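Long-range contact in RagA protein (Porphyromonas gingivalis, PDB 6SLN), which probably imports substrates across the outer membrane of the bacterium as a TonB-dependent receptor, a plugged beta-barrel: residues 581-593 with 605-619. Sequence-based numbering, arbitrary orientation.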
loop_
_atom_site.group_PDB
_atom_site.type_symbol
_atom_site.label_atom_id
_atom_site.label_comp_id
_atom_site.label_asym_id
_atom_site.label_seq_id
_atom_site.Cartn_x
_atom_site.Cartn_y
_atom_site.Cartn_z
ATOM N N ASP A 581 44.976 45.446 6.905
ATOM C CA ASP A 581 45.032 45.968 8.266
ATOM C C ASP A 581 43.955 45.211 9.033
ATOM O O ASP A 581 43.863 43.980 8.896
ATOM C CB ASP A 581 44.878 47.475 8.256
ATOM C CG ASP A 581 45.834 48.181 9.196
ATOM O OD1 ASP A 581 46.533 49.125 8.760
ATOM O OD2 ASP A 581 45.882 47.790 10.378
ATOM N N LYS A 582 43.116 45.881 9.809
ATOM C CA LYS A 582 41.932 45.240 10.362
ATOM C C LYS A 582 40.737 46.189 10.289
ATOM O O LYS A 582 39.947 46.307 11.234
ATOM C CB LYS A 582 42.176 44.752 11.791
ATOM C CG LYS A 582 43.624 44.364 12.130
ATOM C CD LYS A 582 43.936 42.899 11.780
ATOM C CE LYS A 582 45.166 42.385 12.517
ATOM N NZ LYS A 582 46.412 42.498 11.697
ATOM N N TRP A 583 40.585 46.875 9.154
ATOM C CA TRP A 583 39.412 47.710 8.913
ATOM C C TRP A 583 38.761 47.511 7.551
ATOM O O TRP A 583 37.546 47.701 7.450
ATOM C CB TRP A 583 39.768 49.192 9.076
ATOM C CG TRP A 583 40.129 49.905 7.785
ATOM C CD1 TRP A 583 39.269 50.458 6.868
ATOM C CD2 TRP A 583 41.446 50.174 7.304
ATOM N NE1 TRP A 583 39.979 51.044 5.845
ATOM C CE2 TRP A 583 41.316 50.883 6.091
ATOM C CE3 TRP A 583 42.721 49.883 7.782
ATOM C CZ2 TRP A 583 42.421 51.293 5.348
ATOM C CZ3 TRP A 583 43.818 50.291 7.044
ATOM C CH2 TRP A 583 43.662 50.980 5.837
ATOM N N MET A 584 39.500 47.152 6.502
ATOM C CA MET A 584 38.936 46.964 5.165
ATOM C C MET A 584 38.897 45.476 4.831
ATOM O O MET A 584 39.948 44.840 4.706
ATOM C CB MET A 584 39.749 47.716 4.116
ATOM C CG MET A 584 39.200 47.588 2.707
ATOM S SD MET A 584 40.279 48.429 1.543
ATOM C CE MET A 584 40.916 47.054 0.607
ATOM N N TYR A 585 37.690 44.937 4.656
ATOM C CA TYR A 585 37.488 43.535 4.313
ATOM C C TYR A 585 36.727 43.433 2.995
ATOM O O TYR A 585 35.799 44.208 2.741
ATOM C CB TYR A 585 36.724 42.791 5.424
ATOM C CG TYR A 585 37.414 42.806 6.769
ATOM C CD1 TYR A 585 38.354 41.839 7.101
ATOM C CD2 TYR A 585 37.132 43.796 7.703
ATOM C CE1 TYR A 585 38.994 41.855 8.334
ATOM C CE2 TYR A 585 37.766 43.823 8.940
ATOM C CZ TYR A 585 38.694 42.849 9.250
ATOM O OH TYR A 585 39.326 42.871 10.473
ATOM N N ILE A 586 37.128 42.480 2.153
ATOM C CA ILE A 586 36.433 42.196 0.903
ATOM C C ILE A 586 36.134 40.706 0.826
ATOM O O ILE A 586 37.015 39.875 1.065
ATOM C CB ILE A 586 37.237 42.639 -0.329
ATOM C CG1 ILE A 586 37.490 44.147 -0.280
ATOM C CG2 ILE A 586 36.475 42.264 -1.587
ATOM C CD1 ILE A 586 36.414 44.976 -0.951
ATOM N N ASP A 587 34.887 40.380 0.510
ATOM C CA ASP A 587 34.443 39.028 0.223
ATOM C C ASP A 587 34.132 38.921 -1.260
ATOM O O ASP A 587 33.718 39.891 -1.903
ATOM C CB ASP A 587 33.201 38.657 1.041
ATOM C CG ASP A 587 33.416 38.817 2.534
ATOM O OD1 ASP A 587 34.513 38.478 3.026
ATOM O OD2 ASP A 587 32.483 39.289 3.215
ATOM N N PHE A 588 34.336 37.728 -1.797
ATOM C CA PHE A 588 34.113 37.475 -3.208
ATOM C C PHE A 588 33.713 36.012 -3.323
ATOM O O PHE A 588 34.348 35.150 -2.712
ATOM C CB PHE A 588 35.374 37.800 -4.011
ATOM C CG PHE A 588 35.349 37.280 -5.407
ATOM C CD1 PHE A 588 34.310 37.619 -6.266
ATOM C CD2 PHE A 588 36.358 36.447 -5.868
ATOM C CE1 PHE A 588 34.272 37.136 -7.568
ATOM C CE2 PHE A 588 36.328 35.961 -7.166
ATOM C CZ PHE A 588 35.279 36.309 -8.019
ATOM N N SER A 589 32.647 35.736 -4.064
ATOM C CA SER A 589 32.122 34.388 -4.187
ATOM C C SER A 589 31.776 34.116 -5.646
ATOM O O SER A 589 31.245 34.994 -6.332
ATOM C CB SER A 589 30.888 34.205 -3.301
ATOM O OG SER A 589 29.689 34.550 -3.984
ATOM N N VAL A 590 32.113 32.920 -6.129
ATOM C CA VAL A 590 31.576 32.409 -7.386
ATOM C C VAL A 590 31.182 30.957 -7.158
ATOM O O VAL A 590 31.791 30.246 -6.356
ATOM C CB VAL A 590 32.559 32.553 -8.578
ATOM C CG1 VAL A 590 33.787 31.720 -8.371
ATOM C CG2 VAL A 590 31.875 32.172 -9.890
ATOM N N ARG A 591 30.136 30.524 -7.855
ATOM C CA ARG A 591 29.594 29.190 -7.652
ATOM C C ARG A 591 28.856 28.779 -8.916
ATOM O O ARG A 591 28.455 29.622 -9.724
ATOM C CB ARG A 591 28.647 29.157 -6.457
ATOM C CG ARG A 591 27.369 29.920 -6.769
ATOM C CD ARG A 591 26.183 29.397 -6.002
ATOM N NE ARG A 591 26.599 28.985 -4.676
ATOM C CZ ARG A 591 26.278 27.824 -4.148
ATOM N NH1 ARG A 591 25.522 26.991 -4.843
ATOM N NH2 ARG A 591 26.704 27.511 -2.933
ATOM N N ASN A 592 28.677 27.469 -9.076
ATOM C CA ASN A 592 27.912 26.942 -10.191
ATOM C C ASN A 592 26.945 25.901 -9.666
ATOM O O ASN A 592 27.308 25.082 -8.816
ATOM C CB ASN A 592 28.813 26.325 -11.254
ATOM C CG ASN A 592 28.032 25.580 -12.314
ATOM O OD1 ASN A 592 27.730 24.404 -12.158
ATOM N ND2 ASN A 592 27.688 26.266 -13.390
ATOM N N ASP A 593 25.720 25.934 -10.190
ATOM C CA ASP A 593 24.622 25.091 -9.730
ATOM C C ASP A 593 23.952 24.432 -10.925
ATOM O O ASP A 593 23.664 25.097 -11.927
ATOM C CB ASP A 593 23.573 25.902 -8.955
ATOM C CG ASP A 593 24.084 26.394 -7.630
ATOM O OD1 ASP A 593 24.720 25.585 -6.931
ATOM O OD2 ASP A 593 23.854 27.576 -7.283
ATOM N N ALA A 605 24.090 27.065 -14.161
ATOM C CA ALA A 605 23.946 28.474 -13.838
ATOM C C ALA A 605 25.095 28.893 -12.928
ATOM O O ALA A 605 25.361 28.243 -11.915
ATOM C CB ALA A 605 22.585 28.735 -13.170
ATOM N N TRP A 606 25.775 29.964 -13.296
ATOM C CA TRP A 606 26.873 30.491 -12.511
ATOM C C TRP A 606 26.396 31.702 -11.733
ATOM O O TRP A 606 25.614 32.518 -12.244
ATOM C CB TRP A 606 28.050 30.875 -13.409
ATOM C CG TRP A 606 28.790 29.695 -13.946
ATOM C CD1 TRP A 606 28.572 29.059 -15.134
ATOM C CD2 TRP A 606 29.868 29.006 -13.308
ATOM N NE1 TRP A 606 29.445 28.010 -15.271
ATOM C CE2 TRP A 606 30.253 27.956 -14.164
ATOM C CE3 TRP A 606 30.540 29.170 -12.091
ATOM C CZ2 TRP A 606 31.279 27.070 -13.842
ATOM C CZ3 TRP A 606 31.559 28.290 -11.773
ATOM C CH2 TRP A 606 31.922 27.255 -12.648
ATOM N N PHE A 607 26.860 31.815 -10.493
ATOM C CA PHE A 607 26.473 32.926 -9.639
ATOM C C PHE A 607 27.701 33.441 -8.913
ATOM O O PHE A 607 28.688 32.727 -8.715
ATOM C CB PHE A 607 25.388 32.536 -8.632
ATOM C CG PHE A 607 24.155 31.980 -9.265
ATOM C CD1 PHE A 607 23.211 32.822 -9.835
ATOM C CD2 PHE A 607 23.937 30.610 -9.297
ATOM C CE1 PHE A 607 22.064 32.300 -10.424
ATOM C CE2 PHE A 607 22.790 30.085 -9.881
ATOM C CZ PHE A 607 21.855 30.925 -10.449
ATOM N N TYR A 608 27.626 34.703 -8.521
ATOM C CA TYR A 608 28.755 35.342 -7.884
ATOM C C TYR A 608 28.236 36.381 -6.917
ATOM O O TYR A 608 27.085 36.815 -7.003
ATOM C CB TYR A 608 29.673 36.024 -8.890
ATOM C CG TYR A 608 28.958 37.103 -9.666
ATOM C CD1 TYR A 608 28.938 38.424 -9.220
ATOM C CD2 TYR A 608 28.289 36.795 -10.843
ATOM C CE1 TYR A 608 28.277 39.407 -9.928
ATOM C CE2 TYR A 608 27.632 37.771 -11.567
ATOM C CZ TYR A 608 27.623 39.072 -11.106
ATOM O OH TYR A 608 26.956 40.030 -11.841
ATOM N N SER A 609 29.127 36.802 -6.025
ATOM C CA SER A 609 28.856 37.886 -5.104
ATOM C C SER A 609 30.157 38.616 -4.847
ATOM O O SER A 609 31.240 38.030 -4.890
ATOM C CB SER A 609 28.284 37.381 -3.780
ATOM O OG SER A 609 29.305 37.337 -2.797
ATOM N N VAL A 610 30.046 39.895 -4.565
ATOM C CA VAL A 610 31.187 40.689 -4.158
ATOM C C VAL A 610 30.732 41.535 -2.989
ATOM O O VAL A 610 29.687 42.189 -3.066
ATOM C CB VAL A 610 31.703 41.557 -5.316
ATOM C CG1 VAL A 610 30.531 42.235 -5.986
ATOM C CG2 VAL A 610 32.710 42.576 -4.819
ATOM N N GLY A 611 31.489 41.489 -1.894
ATOM C CA GLY A 611 31.091 42.151 -0.675
ATOM C C GLY A 611 32.233 42.969 -0.097
ATOM O O GLY A 611 33.409 42.715 -0.356
ATOM N N GLY A 612 31.851 43.972 0.687
ATOM C CA GLY A 612 32.811 44.818 1.362
ATOM C C GLY A 612 32.313 45.249 2.722
ATOM O O GLY A 612 31.139 45.597 2.875
ATOM N N MET A 613 33.186 45.196 3.725
ATOM C CA MET A 613 32.916 45.751 5.046
ATOM C C MET A 613 34.061 46.687 5.407
ATOM O O MET A 613 35.214 46.251 5.499
ATOM C CB MET A 613 32.767 44.647 6.101
ATOM C CG MET A 613 32.395 45.156 7.500
ATOM S SD MET A 613 33.757 45.866 8.481
ATOM C CE MET A 613 34.095 44.508 9.598
ATOM N N PHE A 614 33.743 47.961 5.636
ATOM C CA PHE A 614 34.731 48.987 5.954
ATOM C C PHE A 614 34.496 49.465 7.377
ATOM O O PHE A 614 33.415 49.975 7.690
ATOM C CB PHE A 614 34.638 50.154 4.975
ATOM C CG PHE A 614 34.549 49.724 3.542
ATOM C CD1 PHE A 614 35.697 49.546 2.787
ATOM C CD2 PHE A 614 33.316 49.484 2.952
ATOM C CE1 PHE A 614 35.620 49.150 1.475
ATOM C CE2 PHE A 614 33.230 49.083 1.636
ATOM C CZ PHE A 614 34.385 48.917 0.895
ATOM N N ASP A 615 35.501 49.315 8.231
ATOM C CA ASP A 615 35.334 49.584 9.657
ATOM C C ASP A 615 35.667 51.042 9.947
ATOM O O ASP A 615 36.828 51.398 10.162
ATOM C CB ASP A 615 36.196 48.649 10.490
ATOM C CG ASP A 615 35.706 48.545 11.909
ATOM O OD1 ASP A 615 35.474 49.605 12.535
ATOM O OD2 ASP A 615 35.522 47.405 12.391
ATOM N N ILE A 616 34.637 51.883 9.993
ATOM C CA ILE A 616 34.874 53.316 10.091
ATOM C C ILE A 616 35.311 53.717 11.496
ATOM O O ILE A 616 36.083 54.671 11.656
ATOM C CB ILE A 616 33.610 54.060 9.625
ATOM C CG1 ILE A 616 33.450 53.889 8.111
ATOM C CG2 ILE A 616 33.656 55.528 9.998
ATOM C CD1 ILE A 616 32.058 54.158 7.589
ATOM N N TYR A 617 34.873 52.995 12.532
ATOM C CA TYR A 617 35.220 53.410 13.891
ATOM C C TYR A 617 36.692 53.161 14.199
ATOM O O TYR A 617 37.361 54.028 14.772
ATOM C CB TYR A 617 34.351 52.694 14.924
ATOM C CG TYR A 617 34.713 53.038 16.364
ATOM C CD1 TYR A 617 34.397 54.284 16.907
ATOM C CD2 TYR A 617 35.367 52.117 17.180
ATOM C CE1 TYR A 617 34.717 54.600 18.222
ATOM C CE2 TYR A 617 35.692 52.428 18.496
ATOM C CZ TYR A 617 35.363 53.668 19.012
ATOM O OH TYR A 617 35.682 53.972 20.319
ATOM N N ASN A 618 37.206 51.976 13.855
ATOM C CA ASN A 618 38.598 51.663 14.163
ATOM C C ASN A 618 39.561 52.454 13.295
ATOM O O ASN A 618 40.651 52.824 13.753
ATOM C CB ASN A 618 38.863 50.168 13.993
ATOM C CG ASN A 618 37.950 49.313 14.853
ATOM O OD1 ASN A 618 37.219 48.468 14.351
ATOM N ND2 ASN A 618 37.968 49.557 16.156
ATOM N N LYS A 619 39.175 52.719 12.051
ATOM C CA LYS A 619 40.075 53.373 11.114
ATOM C C LYS A 619 40.219 54.850 11.452
ATOM O O LYS A 619 41.318 55.321 11.756
ATOM C CB LYS A 619 39.567 53.142 9.685
ATOM C CG LYS A 619 40.527 53.476 8.556
ATOM C CD LYS A 619 41.977 53.353 8.938
ATOM C CE LYS A 619 42.850 53.831 7.790
ATOM N NZ LYS A 619 44.287 53.443 7.828
#
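Lys619 lies along one face of the Trp583 indole and shows how a chain both aliphatic and charged can use a whole ring. Its CG makes a CH-pi contact 3.5 Å from the five-membered-ring centroid, almost on the normal, and its NZ a cation-pi contact 3.6 Å from the six-membered-ring centroid. CB of Met584 lies over the opposite face, toward the rim. At the edge of the indole, near its plane, Asp615 N donates to Trp583 O at 2.7 Å, and the Asp615 carboxylate caps the helix carrying Lys619, accepting from Asn618 N.

Strands 584-593 and 605-614 run antiparallel, 176° between their directions, as neighbouring staves of the transmembrane barrel of a TonB-dependent receptor. On the plug-facing side, Asp587 OD2 bonds to Ser99 and Thr97 and Arg591 NE to the carbonyl of Ser193, while Ser609 OG gives Ser589 OG a weak bond. Arg591 NH1 forms a salt bridge with Asp593, 2.6 Å from OD1, and hydrogen-bonds OD2 on its syn lone pair; Ser571 OG also bonds OD1. Met613, bent at chi2 and chi3, lies alongside Tyr585, its CE 3.6 Å from Tyr585 CD2 and its SD in an oblique Met-aromatic contact 5.3 Å from the ring centroid. On the outer surface, Asn592 CB lies over the Trp606 six-membered ring, 3.2 Å from its centroid; ND2 stands over the same face toward its rim, amide and ring planes 54° apart, and bonds to Ser604 OG.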